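Local coordinates for CDP-glucose 4,6-dehydratase (Salmonella enterica subsp. enterica serovar Typhi, PDB 1WVG), which catalyses the NAD(+)-dependent conversion of CDP-D-glucose to CDP-4-dehydro-6-deoxy-D-glucose and water, a step in making the O-antigen sugar precursor CDP-3,6-dideoxy-D-mannose, at residues 165-176 with 186-194. Numbering follows the deposited sequence. Where two conformers were deposited one is given.
Sequences ELVASAFRNSFF and VGLASVRAG
E165 meets R192 in a two-nitrogen salt bridge, where residues 165-175, the C-terminal half of a helix, run nearly antiparallel to strand residues 187-193. The glutamate chain bends at chi2 (-70°), turning its carboxylate toward the strand. R192, extended from CG to NE, comes in side-on: NH2 reaches OE1 of E165 at 2.7 Å, and NE its OE2 at 2.9 Å. The guanidinium and carboxylate planes stand 85° apart, both nitrogens arriving from above the latter. OE2 also hydrogen-bonds to OG1 of T131, and NH1 of R192 to OH of Y136 and the carbonyl of E147. A water joins the carbonyl and OE1 of E165 to OG of S190. One turn on, CB of A168 rests 3.5 Å from OG of S190. R172, with CG anti to its N (-174°), bends at chi3 so that NE and NH2 both hydrogen-bond to O of L188, NE at 3.1 Å, with the acceptor in the guanidinium plane; S257 is a further partner of this carbonyl. F176 closes the contact: CG1 of V186 sits over one ring face, 4.2 Å from its centroid in a CH-pi contact, and CD1 of the ring meets CD2 of L188 at 3.8 Å. A second water links the F176 and V186 carbonyls. This helix-on-sheet packing in a Rossmann fold is apolar at F176, with R172 on a backbone carbonyl in the middle and an ion pair at E165. With two arginine nitrogens, T131 and a water around it, the buried E165 carboxylate is probably held ionised, and the R192 side chain is fixed about 9 Å from both bound ADP-ribose and bound CDP-xylose.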
loop_
_atom_site.group_PDB
_atom_site.type_symbol
_atom_site.label_atom_id
_atom_site.label_comp_id
_atom_site.label_asym_id
_atom_site.label_seq_id
_atom_site.Cartn_x
_atom_site.Cartn_y
_atom_site.Cartn_z
ATOM N N GLU A 165 8.424 -16.522 -8.510
ATOM C CA GLU A 165 7.814 -15.354 -9.148
ATOM C C GLU A 165 8.846 -14.264 -9.342
ATOM O O GLU A 165 8.964 -13.665 -10.407
ATOM C CB GLU A 165 6.693 -14.830 -8.221
ATOM C CG GLU A 165 5.366 -15.530 -8.528
ATOM C CD GLU A 165 4.779 -15.121 -9.861
ATOM O OE1 GLU A 165 5.090 -14.106 -10.435
ATOM O OE2 GLU A 165 3.882 -15.946 -10.326
ATOM N N LEU A 166 9.645 -14.015 -8.308
ATOM C CA LEU A 166 10.693 -12.993 -8.378
ATOM C C LEU A 166 11.706 -13.339 -9.462
ATOM O O LEU A 166 12.157 -12.501 -10.251
ATOM C CB LEU A 166 11.460 -12.874 -7.025
ATOM C CG LEU A 166 11.008 -11.751 -6.074
ATOM C CD1 LEU A 166 9.565 -11.940 -5.611
ATOM C CD2 LEU A 166 11.931 -11.712 -4.870
ATOM N N VAL A 167 12.084 -14.606 -9.481
ATOM C CA VAL A 167 13.050 -15.073 -10.459
ATOM C C VAL A 167 12.624 -14.783 -11.884
ATOM O O VAL A 167 13.414 -14.254 -12.667
ATOM C CB VAL A 167 13.242 -16.557 -10.331
ATOM C CG1 VAL A 167 13.917 -17.059 -11.612
ATOM C CG2 VAL A 167 14.027 -16.879 -9.066
ATOM N N ALA A 168 11.390 -15.172 -12.225
ATOM C CA ALA A 168 10.867 -14.944 -13.578
ATOM C C ALA A 168 10.801 -13.446 -13.918
ATOM O O ALA A 168 11.096 -12.991 -15.028
ATOM C CB ALA A 168 9.474 -15.541 -13.706
ATOM N N SER A 169 10.387 -12.614 -12.987
ATOM C CA SER A 169 10.358 -11.225 -13.395
ATOM C C SER A 169 11.753 -10.632 -13.635
ATOM O O SER A 169 11.936 -9.713 -14.431
ATOM C CB SER A 169 9.394 -10.427 -12.527
ATOM O OG SER A 169 9.920 -10.173 -11.261
ATOM N N ALA A 170 12.781 -11.159 -12.947
ATOM C CA ALA A 170 14.153 -10.684 -13.112
ATOM C C ALA A 170 14.708 -11.197 -14.443
ATOM O O ALA A 170 15.458 -10.521 -15.158
ATOM C CB ALA A 170 15.051 -10.983 -11.909
ATOM N N PHE A 171 14.320 -12.417 -14.826
ATOM C CA PHE A 171 14.784 -12.914 -16.104
ATOM C C PHE A 171 14.128 -12.078 -17.185
ATOM O O PHE A 171 14.760 -11.632 -18.147
ATOM C CB PHE A 171 14.439 -14.399 -16.302
ATOM C CG PHE A 171 15.606 -15.274 -15.922
ATOM C CD1 PHE A 171 15.941 -15.459 -14.579
ATOM C CD2 PHE A 171 16.396 -15.897 -16.893
ATOM C CE1 PHE A 171 17.017 -16.270 -14.200
ATOM C CE2 PHE A 171 17.486 -16.697 -16.533
ATOM C CZ PHE A 171 17.790 -16.891 -15.183
ATOM N N ARG A 172 12.832 -11.870 -16.991
ATOM C CA ARG A 172 12.111 -11.083 -17.940
ATOM C C ARG A 172 12.764 -9.739 -18.118
ATOM O O ARG A 172 13.030 -9.338 -19.239
ATOM C CB ARG A 172 10.674 -10.852 -17.557
ATOM C CG ARG A 172 9.906 -10.139 -18.656
ATOM C CD ARG A 172 8.435 -9.921 -18.283
ATOM N NE ARG A 172 7.618 -11.099 -17.883
ATOM C CZ ARG A 172 7.151 -11.311 -16.626
ATOM N NH1 ARG A 172 7.430 -10.472 -15.622
ATOM N NH2 ARG A 172 6.393 -12.386 -16.337
ATOM N N ASN A 173 13.013 -9.052 -17.000
ATOM C CA ASN A 173 13.621 -7.722 -16.994
ATOM C C ASN A 173 14.987 -7.659 -17.639
ATOM O O ASN A 173 15.245 -6.840 -18.535
ATOM C CB ASN A 173 13.689 -7.077 -15.589
ATOM C CG ASN A 173 12.401 -6.375 -15.203
ATOM O OD1 ASN A 173 11.685 -5.845 -16.078
ATOM N ND2 ASN A 173 12.106 -6.369 -13.900
ATOM N N SER A 174 15.848 -8.531 -17.192
ATOM C CA SER A 174 17.219 -8.577 -17.658
ATOM C C SER A 174 17.504 -9.238 -18.985
ATOM O O SER A 174 18.477 -8.854 -19.651
ATOM C CB SER A 174 18.039 -9.391 -16.681
ATOM O OG SER A 174 17.746 -9.043 -15.355
ATOM N N PHE A 175 16.723 -10.274 -19.303
ATOM C CA PHE A 175 16.993 -11.019 -20.509
ATOM C C PHE A 175 15.912 -11.119 -21.573
ATOM O O PHE A 175 16.227 -11.317 -22.740
ATOM C CB PHE A 175 17.475 -12.402 -20.091
ATOM C CG PHE A 175 18.538 -12.400 -19.017
ATOM C CD1 PHE A 175 18.321 -13.055 -17.804
ATOM C CD2 PHE A 175 19.781 -11.791 -19.211
ATOM C CE1 PHE A 175 19.297 -13.103 -16.803
ATOM C CE2 PHE A 175 20.758 -11.813 -18.214
ATOM C CZ PHE A 175 20.522 -12.465 -17.001
ATOM N N PHE A 176 14.651 -11.030 -21.190
ATOM C CA PHE A 176 13.552 -11.115 -22.153
ATOM C C PHE A 176 12.765 -9.816 -22.072
ATOM O O PHE A 176 11.532 -9.811 -21.995
ATOM C CB PHE A 176 12.603 -12.311 -21.816
ATOM C CG PHE A 176 13.366 -13.601 -21.580
ATOM C CD1 PHE A 176 13.260 -14.285 -20.365
ATOM C CD2 PHE A 176 14.203 -14.144 -22.559
ATOM C CE1 PHE A 176 13.982 -15.457 -20.118
ATOM C CE2 PHE A 176 14.923 -15.322 -22.333
ATOM C CZ PHE A 176 14.810 -15.989 -21.109
ATOM N N VAL A 186 11.325 -13.409 -27.110
ATOM C CA VAL A 186 10.710 -14.184 -26.015
ATOM C C VAL A 186 9.506 -13.623 -25.235
ATOM O O VAL A 186 9.549 -12.554 -24.676
ATOM C CB VAL A 186 11.698 -14.744 -25.004
ATOM C CG1 VAL A 186 10.900 -15.585 -24.010
ATOM C CG2 VAL A 186 12.692 -15.663 -25.679
ATOM N N GLY A 187 8.414 -14.375 -25.148
ATOM C CA GLY A 187 7.263 -13.976 -24.358
ATOM C C GLY A 187 7.305 -14.827 -23.074
ATOM O O GLY A 187 7.424 -16.047 -23.131
ATOM N N LEU A 188 7.232 -14.210 -21.894
ATOM C CA LEU A 188 7.281 -15.026 -20.694
ATOM C C LEU A 188 6.213 -14.604 -19.740
ATOM O O LEU A 188 6.179 -13.445 -19.339
ATOM C CB LEU A 188 8.620 -14.781 -20.018
ATOM C CG LEU A 188 8.779 -15.332 -18.600
ATOM C CD1 LEU A 188 8.554 -16.842 -18.510
ATOM C CD2 LEU A 188 10.221 -15.047 -18.186
ATOM N N ALA A 189 5.343 -15.527 -19.379
ATOM C CA ALA A 189 4.294 -15.221 -18.437
ATOM C C ALA A 189 4.408 -16.140 -17.240
ATOM O O ALA A 189 4.838 -17.263 -17.424
ATOM C CB ALA A 189 2.926 -15.495 -19.066
ATOM N N SER A 190 4.037 -15.616 -16.042
ATOM C CA SER A 190 3.940 -16.332 -14.759
ATOM C C SER A 190 2.475 -16.470 -14.518
ATOM O O SER A 190 1.744 -15.501 -14.575
ATOM C CB SER A 190 4.596 -15.672 -13.572
ATOM O OG SER A 190 6.003 -15.821 -13.717
ATOM N N VAL A 191 2.041 -17.709 -14.349
ATOM C CA VAL A 191 0.651 -18.013 -14.189
ATOM C C VAL A 191 0.414 -18.595 -12.816
ATOM O O VAL A 191 1.149 -19.474 -12.370
ATOM C CB VAL A 191 0.194 -18.920 -15.327
ATOM C CG1 VAL A 191 0.300 -18.114 -16.615
ATOM C CG2 VAL A 191 1.200 -20.043 -15.388
ATOM N N ARG A 192 -0.594 -18.045 -12.152
ATOM C CA ARG A 192 -0.920 -18.420 -10.802
ATOM C C ARG A 192 -2.278 -19.011 -10.744
ATOM O O ARG A 192 -3.287 -18.267 -10.821
ATOM C CB ARG A 192 -0.851 -17.201 -9.868
ATOM C CG ARG A 192 0.388 -16.392 -10.165
ATOM C CD ARG A 192 0.286 -14.943 -9.747
ATOM N NE ARG A 192 1.511 -14.310 -10.193
ATOM C CZ ARG A 192 1.748 -13.007 -10.173
ATOM N NH1 ARG A 192 0.845 -12.149 -9.674
ATOM N NH2 ARG A 192 2.932 -12.558 -10.659
ATOM N N ALA A 193 -2.318 -20.337 -10.582
ATOM C CA ALA A 193 -3.638 -20.969 -10.538
ATOM C C ALA A 193 -4.166 -21.112 -9.144
ATOM O O ALA A 193 -3.462 -20.790 -8.191
ATOM C CB ALA A 193 -3.614 -22.314 -11.209
ATOM N N GLY A 194 -5.414 -21.582 -9.055
ATOM C CA GLY A 194 -6.059 -21.828 -7.777
ATOM C C GLY A 194 -5.677 -23.240 -7.274
ATOM O O GLY A 194 -4.545 -23.704 -7.470
HETATM O O HOH W 1 6.975 -13.652 -12.245
HETATM O O HOH W 2 9.086 -10.570 -22.507
#